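Local coordinates for protein putative non-ribosomal peptide synthetase (Actinomadura parvosata subsp. kistnae, PDB 6M7L) that is a condensation-family domain of a putative non-ribosomal peptide synthetase and probably takes part in assembly-line peptide biosynthesis, at residues V451-L454 and E455-A459; A278-A281 and M282-R286; E354-A357 and E358-P362. All coordinates share one frame; numbering follows the deposited sequence.

In the fold
Along the chain, interaction 2 comes first, on helix 272-288. Interaction 3 follows on helix 353-360, and interaction 1 comes last, on helix 440-459. Interactions 1 and 2 each lie within one helix; interaction 3 runs off the end of its own. All three close only single helical turns. None nests in or crosses another. Interactions 1 and 2 meet side by side, their centres about 11 Å apart. There the methyl Leu454 CD2 lies 3.6 Å from Ala279 CB, so the two helices pack directly. Interaction 3 stands apart: its nearest atoms are about 17 Å from interaction 2 and about 25 Å from interaction 1. Its residues pack helix 353-360 against helices 26-34 and 207-218.

Interaction 1: V451-L454 and E455-A459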
ATOM      1  N   VAL A 451       1.676 -31.049   7.271  1.00 70.83           N
ATOM      2  CA  VAL A 451       0.863 -30.593   8.395  1.00 67.07           C
ATOM      3  C   VAL A 451       0.968 -31.571   9.556  1.00 73.71           C
ATOM      4  O   VAL A 451       1.072 -31.167  10.721  1.00 72.95           O
ATOM      5  CB  VAL A 451      -0.598 -30.397   7.949  1.00 61.82           C
ATOM      6  CG1 VAL A 451      -1.498 -30.153   9.151  1.00 66.63           C
ATOM      7  CG2 VAL A 451      -0.697 -29.244   6.966  1.00 62.55           C
ATOM      8  N   ALA A 452       0.950 -32.873   9.257  1.00 76.47           N
ATOM      9  CA  ALA A 452       1.151 -33.876  10.296  1.00 70.27           C
ATOM     10  C   ALA A 452       2.517 -33.715  10.949  1.00 72.14           C
ATOM     11  O   ALA A 452       2.636 -33.721  12.180  1.00 80.20           O
ATOM     12  CB  ALA A 452       0.994 -35.279   9.708  1.00 67.38           C
ATOM     13  N   LEU A 453       3.560 -33.558  10.133  1.00 71.15           N
ATOM     14  CA  LEU A 453       4.904 -33.392  10.675  1.00 75.01           C
ATOM     15  C   LEU A 453       5.011 -32.124  11.514  1.00 77.09           C
ATOM     16  O   LEU A 453       5.638 -32.127  12.580  1.00 73.09           O
ATOM     17  CB  LEU A 453       5.924 -33.377   9.537  1.00 71.11           C
ATOM     18  CG  LEU A 453       7.385 -33.311   9.977  1.00 75.38           C
ATOM     19  CD1 LEU A 453       7.642 -34.356  11.033  1.00 81.28           C
ATOM     20  CD2 LEU A 453       8.306 -33.517   8.796  1.00 73.25           C
ATOM     21  N   LEU A 454       4.403 -31.030  11.048  1.00 74.22           N
ATOM     22  CA  LEU A 454       4.397 -29.789  11.818  1.00 71.68           C
ATOM     23  C   LEU A 454       3.743 -29.992  13.178  1.00 75.90           C
ATOM     24  O   LEU A 454       4.264 -29.543  14.205  1.00 77.94           O
ATOM     25  CB  LEU A 454       3.672 -28.692  11.039  1.00 74.35           C
ATOM     26  CG  LEU A 454       4.349 -28.107   9.802  1.00 66.31           C
ATOM     27  CD1 LEU A 454       3.318 -27.417   8.932  1.00 67.96           C
ATOM     28  CD2 LEU A 454       5.434 -27.131  10.210  1.00 66.55           C
ATOM     29  N   GLU A 455       2.591 -30.664  13.201  1.00 75.03           N
ATOM     30  CA  GLU A 455       1.904 -30.910  14.462  1.00 76.98           C
ATOM     31  C   GLU A 455       2.710 -31.827  15.372  1.00 80.67           C
ATOM     32  O   GLU A 455       2.672 -31.671  16.598  1.00 80.46           O
ATOM     33  CB  GLU A 455       0.521 -31.504  14.195  1.00 69.29           C
ATOM     34  CG  GLU A 455      -0.434 -30.555  13.491  1.00 70.77           C
ATOM     35  CD  GLU A 455      -1.765 -31.201  13.160  1.00 82.25           C
ATOM     36  OE1 GLU A 455      -1.807 -32.441  13.014  1.00 84.28           O
ATOM     37  OE2 GLU A 455      -2.771 -30.467  13.049  1.00 86.28           O
ATOM     38  N   GLN A 456       3.450 -32.776  14.797  1.00 79.50           N
ATOM     39  CA  GLN A 456       4.204 -33.718  15.617  1.00 80.27           C
ATOM     40  C   GLN A 456       5.391 -33.042  16.289  1.00 81.98           C
ATOM     41  O   GLN A 456       5.543 -33.109  17.514  1.00 83.20           O
ATOM     42  CB  GLN A 456       4.666 -34.902  14.770  1.00 76.98           C
ATOM     43  CG  GLN A 456       5.462 -35.935  15.549  1.00 75.88           C
ATOM     44  CD  GLN A 456       5.661 -37.217  14.773  1.00 93.04           C
ATOM     45  OE1 GLN A 456       5.332 -37.294  13.589  1.00 97.40           O
ATOM     46  NE2 GLN A 456       6.196 -38.236  15.436  1.00 96.15           N
ATOM     47  N   VAL A 457       6.250 -32.384  15.504  1.00 82.46           N
ATOM     48  CA  VAL A 457       7.447 -31.777  16.076  1.00 82.22           C
ATOM     49  C   VAL A 457       7.085 -30.620  16.998  1.00 80.78           C
ATOM     50  O   VAL A 457       7.846 -30.288  17.915  1.00 79.84           O
ATOM     51  CB  VAL A 457       8.416 -31.330  14.965  1.00 76.60           C
ATOM     52  CG1 VAL A 457       8.854 -32.525  14.127  1.00 80.84           C
ATOM     53  CG2 VAL A 457       7.779 -30.256  14.094  1.00 73.97           C
ATOM     54  N   GLY A 458       5.935 -29.983  16.778  1.00 79.30           N
ATOM     55  CA  GLY A 458       5.495 -28.950  17.700  1.00 77.43           C
ATOM     56  C   GLY A 458       5.139 -29.513  19.063  1.00 81.40           C
ATOM     57  O   GLY A 458       5.522 -28.956  20.094  1.00 78.89           O
ATOM     58  N   ALA A 459       4.419 -30.636  19.083  1.00 88.72           N
ATOM     59  CA  ALA A 459       4.016 -31.281  20.325  1.00 85.10           C
ATOM     60  C   ALA A 459       5.113 -32.141  20.939  1.00 82.98           C
ATOM     61  O   ALA A 459       4.962 -32.576  22.086  1.00 88.63           O
ATOM     62  CB  ALA A 459       2.768 -32.135  20.092  1.00 76.84           C
TER
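Ala452 O accepts the backbone N-H of Gln456 at 2.9 Å (N to O), the shortest of four successive i to i+4 bonds in this part of helix 440-459. The next one, from Val457 N to Leu453 O, is almost straight, with 178° at the hydrogen. Glu455 N to Val451 O and Gly458 N to Leu454 O complete the set.

The side chains follow the same spacing. Val451 and Glu455 lie side by side and point the same way. Glu455 CG stands anti to the carbonyl carbon (chi1 -66°), and the chain is extended beyond it. This carries CG to 3.2 Å from Val451 O and leaves the carboxylate alongside the valine, with OE2 4.1 Å from Val451 CG1. With an alanine here, CB would still lie by the Val451 carbonyl, but Val451 CG1 would probably lose the side chain lying alongside it and this partly exposed flank its negative charge.

Two residues further along, Leu453 and Val457 cross at a slant. Leu453 CD1 touches Val457 CG1 at 3.8 Å. The other methyl, Val457 CG2, lies 3.2 Å from Leu453 O. The amide of Gln456 turns away from the helix, and its OE1 accepts a hydrogen bond from Asp469 N.

Three elements surround this part of the helix. Leu453 and Val457 both pack on Met282 of helix 272-288. Leu454 and Val457 meet Leu261 of helix 255-267, while Val451 and Glu455 lie against Leu251 and Leu253 of strand 246-253.

Interaction 2: A278-A281 and M282-R286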
ATOM      1  N   ALA A 278      12.885 -26.205   9.357  1.00 66.32           N
ATOM      2  CA  ALA A 278      13.327 -27.453   9.970  1.00 64.85           C
ATOM      3  C   ALA A 278      12.336 -28.577   9.698  1.00 66.45           C
ATOM      4  O   ALA A 278      12.728 -29.693   9.339  1.00 60.50           O
ATOM      5  CB  ALA A 278      13.530 -27.258  11.472  1.00 59.95           C
ATOM      6  N   ALA A 279      11.039 -28.298   9.862  1.00 63.69           N
ATOM      7  CA  ALA A 279      10.023 -29.315   9.608  1.00 69.00           C
ATOM      8  C   ALA A 279      10.077 -29.797   8.164  1.00 65.04           C
ATOM      9  O   ALA A 279      10.105 -31.004   7.900  1.00 65.87           O
ATOM     10  CB  ALA A 279       8.638 -28.762   9.940  1.00 56.68           C
ATOM     11  N   LEU A 280      10.103 -28.860   7.213  1.00 63.82           N
ATOM     12  CA  LEU A 280      10.167 -29.229   5.802  1.00 65.50           C
ATOM     13  C   LEU A 280      11.437 -30.011   5.495  1.00 65.75           C
ATOM     14  O   LEU A 280      11.415 -30.964   4.706  1.00 62.77           O
ATOM     15  CB  LEU A 280      10.081 -27.970   4.935  1.00 58.23           C
ATOM     16  CG  LEU A 280       9.896 -28.126   3.423  1.00 55.99           C
ATOM     17  CD1 LEU A 280       8.604 -28.860   3.107  1.00 52.25           C
ATOM     18  CD2 LEU A 280       9.914 -26.761   2.756  1.00 56.11           C
ATOM     19  N   ALA A 281      12.554 -29.631   6.121  1.00 67.61           N
ATOM     20  CA  ALA A 281      13.808 -30.344   5.908  1.00 60.18           C
ATOM     21  C   ALA A 281      13.725 -31.784   6.401  1.00 67.91           C
ATOM     22  O   ALA A 281      14.366 -32.673   5.829  1.00 64.94           O
ATOM     23  CB  ALA A 281      14.952 -29.607   6.604  1.00 59.72           C
ATOM     24  N   MET A 282      12.950 -32.033   7.458  1.00 70.72           N
ATOM     25  CA  MET A 282      12.748 -33.404   7.914  1.00 65.46           C
ATOM     26  C   MET A 282      11.889 -34.185   6.930  1.00 72.19           C
ATOM     27  O   MET A 282      12.200 -35.335   6.601  1.00 78.53           O
ATOM     28  CB  MET A 282      12.107 -33.410   9.302  1.00 70.58           C
ATOM     29  CG  MET A 282      12.910 -32.672  10.357  1.00 73.54           C
ATOM     30  SD  MET A 282      12.146 -32.688  11.991  1.00 79.50           S
ATOM     31  CE  MET A 282      12.342 -34.406  12.444  1.00 81.67           C
ATOM     32  N   LEU A 283      10.807 -33.570   6.448  1.00 69.07           N
ATOM     33  CA  LEU A 283       9.904 -34.253   5.527  1.00 68.50           C
ATOM     34  C   LEU A 283      10.621 -34.646   4.243  1.00 68.38           C
ATOM     35  O   LEU A 283      10.538 -35.796   3.798  1.00 69.42           O
ATOM     36  CB  LEU A 283       8.701 -33.362   5.221  1.00 65.69           C
ATOM     37  CG  LEU A 283       7.646 -33.958   4.292  1.00 70.80           C
ATOM     38  CD1 LEU A 283       6.959 -35.142   4.952  1.00 75.09           C
ATOM     39  CD2 LEU A 283       6.638 -32.899   3.898  1.00 67.45           C
ATOM     40  N   LEU A 284      11.330 -33.696   3.629  1.00 64.48           N
ATOM     41  CA  LEU A 284      12.063 -34.003   2.406  1.00 67.43           C
ATOM     42  C   LEU A 284      13.167 -35.018   2.657  1.00 68.05           C
ATOM     43  O   LEU A 284      13.457 -35.848   1.787  1.00 69.48           O
ATOM     44  CB  LEU A 284      12.646 -32.726   1.807  1.00 63.16           C
ATOM     45  CG  LEU A 284      11.637 -31.660   1.382  1.00 60.04           C
ATOM     46  CD1 LEU A 284      12.342 -30.525   0.658  1.00 53.47           C
ATOM     47  CD2 LEU A 284      10.550 -32.268   0.509  1.00 56.59           C
ATOM     48  N   SER A 285      13.792 -34.970   3.835  1.00 69.80           N
ATOM     49  CA  SER A 285      14.849 -35.923   4.154  1.00 71.15           C
ATOM     50  C   SER A 285      14.324 -37.350   4.150  1.00 76.86           C
ATOM     51  O   SER A 285      14.978 -38.260   3.628  1.00 79.58           O
ATOM     52  CB  SER A 285      15.465 -35.587   5.511  1.00 72.45           C
ATOM     53  OG  SER A 285      16.527 -36.469   5.827  1.00 71.49           O
ATOM     54  N   ARG A 286      13.140 -37.566   4.724  1.00 79.30           N
ATOM     55  CA  ARG A 286      12.583 -38.912   4.795  1.00 76.34           C
ATOM     56  C   ARG A 286      11.952 -39.332   3.472  1.00 77.23           C
ATOM     57  O   ARG A 286      12.036 -40.503   3.087  1.00 80.07           O
ATOM     58  CB  ARG A 286      11.562 -38.990   5.929  1.00 71.58           C
ATOM     59  CG  ARG A 286      12.175 -38.841   7.311  1.00 73.98           C
ATOM     60  CD  ARG A 286      12.717 -40.167   7.811  1.00 72.91           C
ATOM     61  NE  ARG A 286      11.637 -41.118   8.057  1.00 81.23           N
ATOM     62  CZ  ARG A 286      10.983 -41.217   9.210  1.00 84.41           C
ATOM     63  NH1 ARG A 286      10.008 -42.106   9.349  1.00 87.32           N
ATOM     64  NH2 ARG A 286      11.302 -40.425  10.224  1.00 90.93           N
TER
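Met282 N reaches back to two carbonyls of the preceding turn. The main bond goes to Ala278 O at 3.0 Å, and a weak second one goes to Ala279 O. Ala279 O has its stronger donor in Leu283 N at 3.0 Å. Leu284 N gives Leu280 O a nearly straight bond of 2.9 Å, with 179° at the hydrogen. Ser285 N bonds to Ala281 O from above the carbonyl plane, 41° out of it. These four carbonyls of 278-281 are thus all satisfied inside the helix.

The side-chain contacts are mostly of carbon with backbone. With CG anti to the carbonyl carbon (chi1 -58°), Met282 lays CG 3.2 Å from Ala278 O. Leu284 CG comes to 3.4 Å from Leu280 O, and its CD1 is 4.4 Å from Leu280 CG. The polar groups find partners further on: Ser285 OG bonds to Arg290 O, and Arg286 NH2 to Leu465 O.

The helix is buried on several sides. Ala278 and Met282 face Phe331 and Ile334 of helix 331-346. Leu283 packs on Leu446 and Leu450 of helix 440-459, and Leu284 on Val293 and Ile295 of strand 292-299.

Interaction 3: E354-A357 and E358-P362; sequences ERLA and ELVVP
Short helix 353-360 runs out here in a tightened C-terminal turn with i to i+3 bonds, and carries an Arg355-Glu358 salt bridge. Arg355 NH2 meets Glu358 OE1 at 2.7 Å. The side chains cross at about a right angle. The guanidinium and carboxylate planes are 81° apart, and the bridge runs through one carboxylate oxygen, OE1, rather than as a flat two-oxygen pairing. Arg355 CG is anti to the backbone N and the chain bends at chi2 (57°), which carries the guanidinium forward, beside Glu358 and Leu359. There Leu359 CD2 lies 3.5 Å from Arg355 NH1. The buried Glu354 forms a salt bridge with Arg27 of helix 26-34.

On another side of the helix Leu356 CD1 packs on Val360 CG1 at 3.8 Å, and both residues touch Ile371.

Leu359 N bonds to Leu356 O at 2.9 Å, while its link to Arg355 O is weak. Ala357 O takes two donors: Val360 N from above the carbonyl plane and Val361 N in that plane, the latter at 2.9 Å. Val361 is the first residue to leave helical geometry.

The Arg355-Glu358 bridge probably offsets both charges and limits the turning of the two side chains, with Leu359 CD2 beside the guanidinium.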
ATOM      1  N   GLU A 354      22.221 -16.736  -9.543  1.00 60.46           N
ATOM      2  CA  GLU A 354      22.459 -17.224 -10.896  1.00 66.64           C
ATOM      3  C   GLU A 354      23.947 -17.338 -11.204  1.00 70.28           C
ATOM      4  O   GLU A 354      24.356 -18.236 -11.946  1.00 68.73           O
ATOM      5  CB  GLU A 354      21.769 -16.316 -11.915  1.00 63.60           C
ATOM      6  CG  GLU A 354      20.246 -16.338 -11.847  1.00 69.44           C
ATOM      7  CD  GLU A 354      19.685 -15.524 -10.692  1.00 66.68           C
ATOM      8  OE1 GLU A 354      20.481 -14.959  -9.912  1.00 62.04           O
ATOM      9  OE2 GLU A 354      18.445 -15.448 -10.567  1.00 66.44           O
ATOM     10  N   ARG A 355      24.770 -16.445 -10.648  1.00 73.44           N
ATOM     11  CA  ARG A 355      26.211 -16.579 -10.831  1.00 73.44           C
ATOM     12  C   ARG A 355      26.755 -17.754 -10.029  1.00 73.48           C
ATOM     13  O   ARG A 355      27.587 -18.521 -10.528  1.00 67.42           O
ATOM     14  CB  ARG A 355      26.921 -15.283 -10.440  1.00 70.47           C
ATOM     15  CG  ARG A 355      28.430 -15.332 -10.646  1.00 78.99           C
ATOM     16  CD  ARG A 355      28.780 -15.672 -12.091  1.00 79.62           C
ATOM     17  NE  ARG A 355      30.154 -16.150 -12.223  1.00 87.35           N
ATOM     18  CZ  ARG A 355      30.732 -16.461 -13.380  1.00 90.77           C
ATOM     19  NH1 ARG A 355      31.987 -16.890 -13.402  1.00 86.58           N
ATOM     20  NH2 ARG A 355      30.059 -16.339 -14.517  1.00 92.60           N
ATOM     21  N   LEU A 356      26.295 -17.911  -8.784  1.00 74.69           N
ATOM     22  CA  LEU A 356      26.681 -19.075  -7.992  1.00 67.66           C
ATOM     23  C   LEU A 356      26.284 -20.369  -8.688  1.00 68.43           C
ATOM     24  O   LEU A 356      27.035 -21.350  -8.666  1.00 69.66           O
ATOM     25  CB  LEU A 356      26.045 -19.002  -6.604  1.00 63.23           C
ATOM     26  CG  LEU A 356      26.162 -20.270  -5.754  1.00 66.13           C
ATOM     27  CD1 LEU A 356      27.621 -20.607  -5.496  1.00 64.49           C
ATOM     28  CD2 LEU A 356      25.399 -20.123  -4.446  1.00 70.51           C
ATOM     29  N   ALA A 357      25.104 -20.387  -9.315  1.00 75.13           N
ATOM     30  CA  ALA A 357      24.674 -21.568 -10.056  1.00 69.07           C
ATOM     31  C   ALA A 357      25.691 -21.940 -11.126  1.00 67.86           C
ATOM     32  O   ALA A 357      26.109 -23.098 -11.223  1.00 72.23           O
ATOM     33  CB  ALA A 357      23.297 -21.324 -10.675  1.00 64.53           C
ATOM     34  N   GLU A 358      26.125 -20.956 -11.922  1.00 67.71           N
ATOM     35  CA  GLU A 358      27.134 -21.212 -12.947  1.00 67.40           C
ATOM     36  C   GLU A 358      28.410 -21.803 -12.358  1.00 72.95           C
ATOM     37  O   GLU A 358      29.140 -22.515 -13.057  1.00 82.37           O
ATOM     38  CB  GLU A 358      27.465 -19.922 -13.702  1.00 65.61           C
ATOM     39  CG  GLU A 358      26.565 -19.623 -14.893  1.00 75.26           C
ATOM     40  CD  GLU A 358      26.993 -18.372 -15.649  1.00 82.74           C
ATOM     41  OE1 GLU A 358      27.709 -17.534 -15.063  1.00 78.18           O
ATOM     42  OE2 GLU A 358      26.616 -18.230 -16.834  1.00 80.19           O
ATOM     43  N   LEU A 359      28.694 -21.534 -11.083  1.00 68.62           N
ATOM     44  CA  LEU A 359      29.967 -21.920 -10.490  1.00 65.52           C
ATOM     45  C   LEU A 359      29.935 -23.270  -9.785  1.00 71.51           C
ATOM     46  O   LEU A 359      31.001 -23.851  -9.555  1.00 80.19           O
ATOM     47  CB  LEU A 359      30.432 -20.852  -9.495  1.00 66.26           C
ATOM     48  CG  LEU A 359      30.720 -19.466 -10.073  1.00 75.89           C
ATOM     49  CD1 LEU A 359      31.194 -18.521  -8.985  1.00 75.90           C
ATOM     50  CD2 LEU A 359      31.741 -19.550 -11.197  1.00 75.19           C
ATOM     51  N   VAL A 360      28.757 -23.786  -9.427  1.00 70.99           N
ATOM     52  CA  VAL A 360      28.664 -25.030  -8.676  1.00 61.70           C
ATOM     53  C   VAL A 360      27.768 -26.065  -9.335  1.00 66.96           C
ATOM     54  O   VAL A 360      27.682 -27.190  -8.841  1.00 65.08           O
ATOM     55  CB  VAL A 360      28.206 -24.785  -7.222  1.00 69.45           C
ATOM     56  CG1 VAL A 360      29.192 -23.879  -6.498  1.00 69.57           C
ATOM     57  CG2 VAL A 360      26.801 -24.204  -7.191  1.00 61.63           C
ATOM     58  N   VAL A 361      27.092 -25.736 -10.429  1.00 69.08           N
ATOM     59  CA  VAL A 361      26.343 -26.721 -11.206  1.00 68.46           C
ATOM     60  C   VAL A 361      27.249 -27.200 -12.336  1.00 72.23           C
ATOM     61  O   VAL A 361      27.796 -26.365 -13.075  1.00 75.09           O
ATOM     62  CB  VAL A 361      24.998 -26.165 -11.723  1.00 68.88           C
ATOM     63  CG1 VAL A 361      25.127 -25.338 -13.005  1.00 73.79           C
ATOM     64  CG2 VAL A 361      23.994 -27.296 -11.917  1.00 56.14           C
ATOM     65  N   PRO A 362      27.517 -28.497 -12.444  1.00 77.20           N
ATOM     66  CA  PRO A 362      28.384 -28.978 -13.527  1.00 74.18           C
ATOM     67  C   PRO A 362      27.604 -29.180 -14.815  1.00 72.45           C
ATOM     68  O   PRO A 362      27.981 -28.666 -15.873  1.00 69.48           O
ATOM     69  CB  PRO A 362      28.938 -30.297 -12.975  1.00 71.08           C
ATOM     70  CG  PRO A 362      27.894 -30.773 -12.010  1.00 71.12           C
ATOM     71  CD  PRO A 362      27.212 -29.548 -11.454  1.00 74.79           C
TER